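Ice-binding protein (Colwellia, PDB 3WP9) binds to the surface of ice crystals, inhibits their growth and prevents large ice grains from forming at the expense of smaller ones. Local coordinates at residues Ile137-Gly142 with Phe164-Gly169; His96-Thr101 with Tyr114-Asp119; Leu144-Ala149 with Ala177-Ile182. One frame throughout, in Å; residues are numbered along the deposited sequence.

In the fold
Following the chain from the N terminus, past helix 71-89, contact 2 is the first to close: His96-Thr101 meets Tyr114-Asp119 after a short loop, at the end strand of the long parallel sheet. Contact 1 opens later, in series with it, and adds the next two strands, so that 96-97, 112-116, 136-140 and 163-167 stand side by side in one face of the right-handed beta-helix. Contact 3 crosses contact 1, because Leu144-Ala149 lies between the segments of contact 1 and Ala177-Ile182 follows both. It ties the other two faces together across the interior, where Leu144 and Phe179 pack against Trp165 of contact 1.

Contact 1: Ile137-Gly142 with Phe164-Gly169; sequences IMQISG and FWQVAG
Met138 lies alongside Trp165, pointing the same way. From CB, 3.8 Å from Trp165 CE3, chi1 of -36°, with CG anti to the carbonyl carbon, swings CG over one face of the indole, toward the rim, where it makes a CH-pi contact 4.0 Å from the centroid of the six-membered ring. The bend at chi2 keeps SD above that same face but farther off, 5.1 Å from the centroid, a long Met-aromatic contact. The bend at chi3 turns the terminal CE onto the ring of Trp116 in strand 112-116, the neighbour on the other side, where Tyr114 is also touched. Ile140 approaches the indole differently: its CD1 lies at the ring edge, in plane, 4.0 Å from Trp165 CE3. A hydrogen bond from Trp165 NE1 to Glu180 O helps fix the rotation of the ring.

These strands, 136-140 and 163-167, are parallel neighbours on successive coils of the right-handed beta-helix, 11° from exact alignment, and like positions stack in register. In their ladder Met138 N donates to Phe164 O at 2.7 Å, followed by Gln166 N to Met138 O, Ile140 N to Gln166 O and Ala168 N to Ile140 O. It extends past the strands into the turn, where Gly169 N reaches Gly142 O at 3.0 Å in a bent bond (138° at the hydrogen), with the donor above the carbonyl plane.

On the other face of the sheet, Gln166 bends at chi2 and lays its OE1 against the backbone of Gln139, 3.2 Å from Gln139 CA, its NE2 hydrogen-bonded to Tyr85 OH on helix 71-89. Gln139 crosses it and uses its own NE2 on Ala88 O and Arg91 O. Ile137 CG1 meets the neighbouring aromatic ring obliquely, 4.0 Å from Phe164 CD2.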
loop_
_atom_site.group_PDB
_atom_site.type_symbol
_atom_site.label_atom_id
_atom_site.label_comp_id
_atom_site.label_asym_id
_atom_site.label_seq_id
_atom_site.Cartn_x
_atom_site.Cartn_y
_atom_site.Cartn_z
ATOM N N ILE A 137 -10.324 0.255 -8.332
ATOM C CA ILE A 137 -9.717 1.472 -7.910
ATOM C C ILE A 137 -10.607 2.157 -6.877
ATOM O O ILE A 137 -11.804 2.477 -7.083
ATOM C CB ILE A 137 -9.315 2.366 -9.152
ATOM C CG1 ILE A 137 -8.292 1.685 -10.125
ATOM C CG2 ILE A 137 -8.868 3.728 -8.619
ATOM C CD1 ILE A 137 -8.005 2.582 -11.315
ATOM N N MET A 138 -10.005 2.369 -5.673
ATOM C CA MET A 138 -10.697 2.925 -4.558
ATOM C C MET A 138 -10.225 4.368 -4.342
ATOM O O MET A 138 -9.133 4.596 -3.919
ATOM C CB MET A 138 -10.484 2.073 -3.288
ATOM C CG MET A 138 -10.424 0.580 -3.590
ATOM S SD MET A 138 -11.982 -0.084 -4.098
ATOM C CE MET A 138 -12.955 0.117 -2.669
ATOM N N GLN A 139 -11.128 5.300 -4.566
ATOM C CA GLN A 139 -10.777 6.742 -4.572
ATOM C C GLN A 139 -11.319 7.343 -3.307
ATOM O O GLN A 139 -12.525 7.564 -3.178
ATOM C CB GLN A 139 -11.415 7.445 -5.787
ATOM C CG GLN A 139 -10.842 6.896 -7.027
ATOM C CD GLN A 139 -11.599 7.390 -8.241
ATOM O OE1 GLN A 139 -12.739 7.832 -8.139
ATOM N NE2 GLN A 139 -10.949 7.376 -9.363
ATOM N N ILE A 140 -10.421 7.552 -2.316
ATOM C CA ILE A 140 -10.843 7.949 -0.985
ATOM C C ILE A 140 -10.322 9.371 -0.655
ATOM O O ILE A 140 -9.141 9.590 -0.511
ATOM C CB ILE A 140 -10.363 6.911 0.087
ATOM C CG1 ILE A 140 -11.012 5.561 -0.229
ATOM C CG2 ILE A 140 -10.709 7.402 1.488
ATOM C CD1 ILE A 140 -10.205 4.433 0.411
ATOM N N SER A 141 -11.254 10.292 -0.483
ATOM C CA SER A 141 -10.820 11.669 -0.223
ATOM C C SER A 141 -10.523 11.973 1.258
ATOM O O SER A 141 -9.796 12.960 1.618
ATOM C CB SER A 141 -11.762 12.661 -0.915
ATOM O OG SER A 141 -12.872 12.833 -0.106
ATOM N N GLY A 142 -11.007 11.084 2.144
ATOM C CA GLY A 142 -10.738 11.131 3.560
ATOM C C GLY A 142 -9.596 10.140 3.913
ATOM O O GLY A 142 -8.649 9.886 3.135
ATOM N N PHE A 164 -6.344 -0.958 -6.075
ATOM C CA PHE A 164 -5.580 0.329 -5.868
ATOM C C PHE A 164 -6.333 1.180 -4.939
ATOM O O PHE A 164 -7.475 1.539 -5.198
ATOM C CB PHE A 164 -5.248 1.036 -7.223
ATOM C CG PHE A 164 -4.469 0.165 -8.181
ATOM C CD1 PHE A 164 -3.057 0.107 -8.201
ATOM C CD2 PHE A 164 -5.186 -0.661 -9.067
ATOM C CE1 PHE A 164 -2.339 -0.740 -9.087
ATOM C CE2 PHE A 164 -4.488 -1.514 -9.914
ATOM C CZ PHE A 164 -3.088 -1.551 -9.963
ATOM N N TRP A 165 -5.684 1.535 -3.793
ATOM C CA TRP A 165 -6.316 2.368 -2.766
ATOM C C TRP A 165 -5.630 3.715 -2.852
ATOM O O TRP A 165 -4.434 3.848 -2.539
ATOM C CB TRP A 165 -6.095 1.827 -1.361
ATOM C CG TRP A 165 -6.572 0.353 -1.150
ATOM C CD1 TRP A 165 -5.868 -0.764 -1.364
ATOM C CD2 TRP A 165 -7.809 -0.008 -0.585
ATOM N NE1 TRP A 165 -6.616 -1.866 -0.962
ATOM C CE2 TRP A 165 -7.813 -1.415 -0.486
ATOM C CE3 TRP A 165 -8.921 0.712 -0.140
ATOM C CZ2 TRP A 165 -8.906 -2.101 0.037
ATOM C CZ3 TRP A 165 -9.973 0.068 0.384
ATOM C CH2 TRP A 165 -9.969 -1.363 0.461
ATOM N N GLN A 166 -6.383 4.657 -3.369
ATOM C CA GLN A 166 -5.897 6.058 -3.479
ATOM C C GLN A 166 -6.508 6.834 -2.309
ATOM O O GLN A 166 -7.695 7.049 -2.244
ATOM C CB GLN A 166 -6.322 6.623 -4.873
ATOM C CG GLN A 166 -6.042 8.135 -5.005
ATOM C CD GLN A 166 -7.237 8.996 -4.644
ATOM O OE1 GLN A 166 -8.388 8.774 -5.149
ATOM N NE2 GLN A 166 -7.000 9.988 -3.832
ATOM N N VAL A 167 -5.642 7.240 -1.365
ATOM C CA VAL A 167 -6.120 7.783 -0.087
ATOM C C VAL A 167 -5.496 9.170 0.050
ATOM O O VAL A 167 -4.286 9.361 0.145
ATOM C CB VAL A 167 -5.672 6.878 1.086
ATOM C CG1 VAL A 167 -6.235 7.413 2.390
ATOM C CG2 VAL A 167 -6.133 5.381 0.814
ATOM N N ALA A 168 -6.382 10.139 0.044
ATOM C CA ALA A 168 -5.926 11.540 0.148
ATOM C C ALA A 168 -5.548 11.953 1.561
ATOM O O ALA A 168 -4.787 12.929 1.715
ATOM C CB ALA A 168 -7.010 12.454 -0.467
ATOM N N GLY A 169 -6.073 11.243 2.596
ATOM C CA GLY A 169 -5.702 11.407 4.010
ATOM C C GLY A 169 -4.618 10.479 4.421
ATOM O O GLY A 169 -3.596 10.349 3.701
#

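Contact 2: His96-Thr101 with Tyr114-Asp119; sequences HTELGT and YKWSSD
His96 sets its imidazole beside the ring of Tyr114, the planes 17° apart but slid so far that they barely overlap; His96 ND1 lies 3.2 Å from Tyr114 CE2. Here strand 96-97 forms one end of the long parallel sheet of the right-handed beta-helix, pairing with strand 112-116 through Lys115 N to His96 O and Glu98 N to Lys115 O. The pairing stops at Glu98, whose side chain bends at chi2 and folds back over the other segment. Its carboxylate grips Ser117 with both oxygens: OE1 takes Ser117 N on its syn lone pair at 2.9 Å, and OE2 receives Ser117 OG at 2.7 Å, 35° out of the carboxylate plane. Water 1 donates to Glu98 OE1 and to Ser118 OG. Leu99 then reaches back twice. Its CD2 comes up to the edge of the phenol ring, 3.5 Å from Tyr114 CE2, and its carbonyl O receives Trp116 NE1 at 2.8 Å in a nearly straight bond (172°) that lies in the indole plane and uses a carbonyl lone pair. Above the rim of one face of that indole, 3.2 Å from its plane, sits water 2, which accepts from Leu99 N and donates to Lys115 O.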
loop_
_atom_site.group_PDB
_atom_site.type_symbol
_atom_site.label_atom_id
_atom_site.label_comp_id
_atom_site.label_asym_id
_atom_site.label_seq_id
_atom_site.Cartn_x
_atom_site.Cartn_y
_atom_site.Cartn_z
ATOM N N HIS A 96 -19.509 3.341 -8.401
ATOM C CA HIS A 96 -20.255 3.549 -7.168
ATOM C C HIS A 96 -19.697 4.737 -6.437
ATOM O O HIS A 96 -18.469 4.948 -6.394
ATOM C CB HIS A 96 -20.205 2.298 -6.269
ATOM C CG HIS A 96 -20.582 1.028 -6.985
ATOM N ND1 HIS A 96 -19.665 0.258 -7.684
ATOM C CD2 HIS A 96 -21.776 0.406 -7.125
ATOM C CE1 HIS A 96 -20.283 -0.767 -8.242
ATOM N NE2 HIS A 96 -21.557 -0.719 -7.889
ATOM N N THR A 97 -20.581 5.493 -5.841
ATOM C CA THR A 97 -20.186 6.647 -5.093
ATOM C C THR A 97 -20.807 6.576 -3.725
ATOM O O THR A 97 -22.032 6.321 -3.594
ATOM C CB THR A 97 -20.580 7.951 -5.845
ATOM O OG1 THR A 97 -22.011 8.003 -5.904
ATOM C CG2 THR A 97 -20.045 7.909 -7.242
ATOM N N GLU A 98 -19.994 6.773 -2.682
ATOM C CA GLU A 98 -20.492 6.864 -1.296
ATOM C C GLU A 98 -21.108 5.511 -0.819
ATOM O O GLU A 98 -22.029 5.497 -0.043
ATOM C CB GLU A 98 -21.532 8.000 -1.081
ATOM C CG GLU A 98 -21.228 9.387 -1.668
ATOM C CD GLU A 98 -19.866 10.013 -1.350
ATOM O OE1 GLU A 98 -18.994 9.492 -0.633
ATOM O OE2 GLU A 98 -19.597 11.090 -1.886
ATOM N N LEU A 99 -20.583 4.438 -1.341
ATOM C CA LEU A 99 -21.056 3.106 -0.998
ATOM C C LEU A 99 -20.934 2.885 0.503
ATOM O O LEU A 99 -19.850 3.088 1.108
ATOM C CB LEU A 99 -20.253 2.081 -1.746
ATOM C CG LEU A 99 -20.639 0.617 -1.644
ATOM C CD1 LEU A 99 -22.061 0.455 -2.139
ATOM C CD2 LEU A 99 -19.724 -0.122 -2.587
ATOM N N GLY A 100 -22.037 2.488 1.123
ATOM C CA GLY A 100 -22.026 2.242 2.578
ATOM C C GLY A 100 -21.880 3.488 3.397
ATOM O O GLY A 100 -21.598 3.421 4.555
ATOM N N THR A 101 -22.062 4.662 2.792
ATOM C CA THR A 101 -21.632 5.956 3.387
ATOM C C THR A 101 -20.198 5.895 4.020
ATOM O O THR A 101 -19.920 6.546 5.042
ATOM C CB THR A 101 -22.632 6.577 4.411
ATOM O OG1 THR A 101 -22.681 5.748 5.569
ATOM C CG2 THR A 101 -24.037 6.724 3.847
ATOM N N TYR A 114 -14.574 2.966 -7.415
ATOM C CA TYR A 114 -15.377 3.346 -6.282
ATOM C C TYR A 114 -14.846 4.650 -5.771
ATOM O O TYR A 114 -13.630 4.810 -5.624
ATOM C CB TYR A 114 -15.261 2.271 -5.169
ATOM C CG TYR A 114 -15.876 0.934 -5.557
ATOM C CD1 TYR A 114 -15.195 0.069 -6.386
ATOM C CD2 TYR A 114 -17.114 0.534 -5.038
ATOM C CE1 TYR A 114 -15.743 -1.190 -6.756
ATOM C CE2 TYR A 114 -17.674 -0.728 -5.397
ATOM C CZ TYR A 114 -16.979 -1.546 -6.264
ATOM O OH TYR A 114 -17.494 -2.809 -6.642
ATOM N N LYS A 115 -15.746 5.523 -5.419
ATOM C CA LYS A 115 -15.348 6.836 -4.946
ATOM C C LYS A 115 -16.088 7.215 -3.682
ATOM O O LYS A 115 -17.320 7.045 -3.565
ATOM C CB LYS A 115 -15.609 7.871 -6.065
ATOM C CG LYS A 115 -15.334 9.301 -5.590
ATOM C CD LYS A 115 -15.599 10.350 -6.660
ATOM C CE LYS A 115 -14.581 10.203 -7.779
ATOM N NZ LYS A 115 -13.217 10.583 -7.291
ATOM N N TRP A 116 -15.346 7.798 -2.729
ATOM C CA TRP A 116 -15.931 8.291 -1.520
ATOM C C TRP A 116 -15.388 9.681 -1.300
ATOM O O TRP A 116 -14.168 9.890 -1.407
ATOM C CB TRP A 116 -15.514 7.455 -0.296
ATOM C CG TRP A 116 -16.141 6.066 -0.295
ATOM C CD1 TRP A 116 -17.337 5.700 0.301
ATOM C CD2 TRP A 116 -15.604 4.911 -0.888
ATOM N NE1 TRP A 116 -17.564 4.335 0.089
ATOM C CE2 TRP A 116 -16.508 3.832 -0.618
ATOM C CE3 TRP A 116 -14.428 4.648 -1.610
ATOM C CZ2 TRP A 116 -16.262 2.547 -1.063
ATOM C CZ3 TRP A 116 -14.199 3.350 -2.080
ATOM C CH2 TRP A 116 -15.123 2.315 -1.790
ATOM N N SER A 117 -16.273 10.544 -0.897
ATOM C CA SER A 117 -15.894 11.926 -0.600
ATOM C C SER A 117 -15.630 12.077 0.930
ATOM O O SER A 117 -15.443 13.160 1.460
ATOM C CB SER A 117 -16.991 12.875 -1.100
ATOM O OG SER A 117 -18.176 12.764 -0.319
ATOM N N SER A 118 -15.510 10.943 1.600
ATOM C CA SER A 118 -15.476 10.842 3.037
ATOM C C SER A 118 -14.276 9.945 3.386
ATOM O O SER A 118 -13.568 9.434 2.517
ATOM C CB SER A 118 -16.784 10.098 3.534
ATOM O OG SER A 118 -16.953 8.766 2.925
ATOM N N ASP A 119 -14.172 9.701 4.679
ATOM C CA ASP A 119 -13.336 8.595 5.175
ATOM C C ASP A 119 -13.991 7.248 4.757
ATOM O O ASP A 119 -15.228 7.145 4.483
ATOM C CB ASP A 119 -13.360 8.633 6.709
ATOM C CG ASP A 119 -12.748 9.895 7.307
ATOM O OD1 ASP A 119 -11.867 10.531 6.706
ATOM O OD2 ASP A 119 -13.122 10.236 8.455
HETATM O O HOH W 1 -19.414 8.322 1.862
HETATM O O HOH W 2 -18.340 4.328 -3.261
HETATM O O HOH W 3 -17.629 8.577 6.482
#

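Contact 3: Leu144-Ala149 with Ala177-Ile182; sequences LNQANA and ASFEGI
Leu144 and Phe179 point at each other across the interior, from neighbouring coils, Leu144 CD2 stopping 4.1 Å from Phe179 CZ and meeting the ring obliquely. Two residues on, Gln146 is fully stretched, with CG anti to its backbone N (chi1 -179°), which carries the amide across to strand 178-180. There its NE2 donates to Ser178 O at 3.1 Å, a fairly straight bond whose donor stands well above the carbonyl plane. Gln146 OE1 is buried with no polar partner in the model; it rests at the edge of the aromatic ring, 3.5 Å from Phe179 CD1, the amide turned 80° to the ring. A leucine here would probably leave Ser178 O without this amide donor and break the polar tie between the two strands. Farther along, Ala147 O comes within 4.0 Å of Ala177 CB, and the backbone of Ala149 passes the same methyl group. Within the beta-helix, strand 144-146 runs between strands 120-122 and 171-173, while strand 178-180 lies beside 196-198, whose Thr196 belongs to a probable ice-binding motif, and Phe179 and Glu180 pack on Val152 of strand 152-155. At Gly181 the chain turns a corner into strand 182-185.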
loop_
_atom_site.group_PDB
_atom_site.type_symbol
_atom_site.label_atom_id
_atom_site.label_comp_id
_atom_site.label_asym_id
_atom_site.label_seq_id
_atom_site.Cartn_x
_atom_site.Cartn_y
_atom_site.Cartn_z
ATOM N N LEU A 144 -8.324 6.310 5.306
ATOM C CA LEU A 144 -8.678 4.842 5.220
ATOM C C LEU A 144 -8.273 4.191 6.562
ATOM O O LEU A 144 -7.090 4.202 6.900
ATOM C CB LEU A 144 -8.002 4.221 4.051
ATOM C CG LEU A 144 -8.129 2.685 4.012
ATOM C CD1 LEU A 144 -9.650 2.316 3.950
ATOM C CD2 LEU A 144 -7.238 2.169 2.821
ATOM N N ASN A 145 -9.273 3.659 7.275
ATOM C CA ASN A 145 -9.057 2.978 8.581
ATOM C C ASN A 145 -9.513 1.507 8.478
ATOM O O ASN A 145 -10.624 1.259 8.056
ATOM C CB ASN A 145 -9.801 3.656 9.723
ATOM C CG ASN A 145 -8.976 4.752 10.354
ATOM O OD1 ASN A 145 -8.046 4.493 11.223
ATOM N ND2 ASN A 145 -9.280 5.967 9.975
ATOM N N GLN A 146 -8.640 0.568 8.863
ATOM C CA GLN A 146 -9.072 -0.854 8.982
ATOM C C GLN A 146 -9.059 -1.186 10.502
ATOM O O GLN A 146 -8.053 -0.971 11.207
ATOM C CB GLN A 146 -8.116 -1.728 8.226
ATOM C CG GLN A 146 -8.560 -3.212 8.315
ATOM C CD GLN A 146 -7.682 -4.092 7.520
ATOM O OE1 GLN A 146 -6.461 -3.894 7.416
ATOM N NE2 GLN A 146 -8.309 -5.154 6.909
ATOM N N ALA A 147 -10.157 -1.744 10.971
ATOM C CA ALA A 147 -10.305 -2.104 12.394
ATOM C C ALA A 147 -9.462 -3.332 12.762
ATOM O O ALA A 147 -9.050 -4.144 11.895
ATOM C CB ALA A 147 -11.744 -2.324 12.781
ATOM N N ASN A 148 -9.148 -3.384 14.070
ATOM C CA ASN A 148 -8.367 -4.510 14.591
ATOM C C ASN A 148 -9.052 -5.824 14.236
ATOM O O ASN A 148 -10.296 -5.945 14.280
ATOM C CB ASN A 148 -8.300 -4.399 16.144
ATOM C CG ASN A 148 -7.636 -3.165 16.646
ATOM O OD1 ASN A 148 -6.835 -2.512 15.991
ATOM N ND2 ASN A 148 -7.927 -2.869 17.871
ATOM N N ALA A 149 -8.222 -6.755 13.863
ATOM C CA ALA A 149 -8.656 -8.153 13.619
ATOM C C ALA A 149 -9.512 -8.305 12.390
ATOM O O ALA A 149 -10.143 -9.349 12.191
ATOM C CB ALA A 149 -9.383 -8.724 14.842
ATOM N N ALA A 177 -4.594 -7.599 11.755
ATOM C CA ALA A 177 -5.482 -7.529 10.623
ATOM C C ALA A 177 -4.758 -8.082 9.437
ATOM O O ALA A 177 -3.576 -8.481 9.512
ATOM C CB ALA A 177 -5.870 -6.020 10.385
ATOM N N SER A 178 -5.445 -8.132 8.304
ATOM C CA SER A 178 -4.836 -8.560 7.040
ATOM C C SER A 178 -5.390 -7.686 5.905
ATOM O O SER A 178 -6.641 -7.468 5.826
ATOM C CB SER A 178 -5.242 -10.023 6.788
ATOM O OG SER A 178 -4.493 -10.467 5.679
ATOM N N PHE A 179 -4.436 -7.110 5.186
ATOM C CA PHE A 179 -4.786 -6.120 4.188
ATOM C C PHE A 179 -4.180 -6.514 2.843
ATOM O O PHE A 179 -3.052 -7.058 2.765
ATOM C CB PHE A 179 -4.329 -4.703 4.671
ATOM C CG PHE A 179 -4.828 -3.577 3.776
ATOM C CD1 PHE A 179 -6.033 -2.939 4.033
ATOM C CD2 PHE A 179 -4.029 -3.182 2.689
ATOM C CE1 PHE A 179 -6.458 -1.860 3.200
ATOM C CE2 PHE A 179 -4.447 -2.143 1.871
ATOM C CZ PHE A 179 -5.672 -1.526 2.100
ATOM N N GLU A 180 -4.917 -6.154 1.788
ATOM C CA GLU A 180 -4.486 -6.494 0.422
ATOM C C GLU A 180 -4.582 -5.265 -0.474
ATOM O O GLU A 180 -5.609 -4.568 -0.453
ATOM C CB GLU A 180 -5.515 -7.523 -0.179
ATOM C CG GLU A 180 -5.698 -8.823 0.657
ATOM C CD GLU A 180 -4.568 -9.794 0.455
ATOM O OE1 GLU A 180 -3.862 -9.769 -0.596
ATOM O OE2 GLU A 180 -4.357 -10.609 1.368
ATOM N N GLY A 181 -3.561 -5.054 -1.257
ATOM C CA GLY A 181 -3.639 -4.074 -2.303
ATOM C C GLY A 181 -2.534 -3.037 -2.313
ATOM O O GLY A 181 -1.603 -3.070 -1.513
ATOM N N ILE A 182 -2.620 -2.141 -3.325
ATOM C CA ILE A 182 -1.601 -1.149 -3.519
ATOM C C ILE A 182 -2.097 0.093 -2.816
ATOM O O ILE A 182 -3.088 0.658 -3.179
ATOM C CB ILE A 182 -1.374 -0.906 -5.059
ATOM C CG1 ILE A 182 -1.034 -2.272 -5.786
ATOM C CG2 ILE A 182 -0.319 0.191 -5.298
ATOM C CD1 ILE A 182 0.213 -2.968 -5.383
#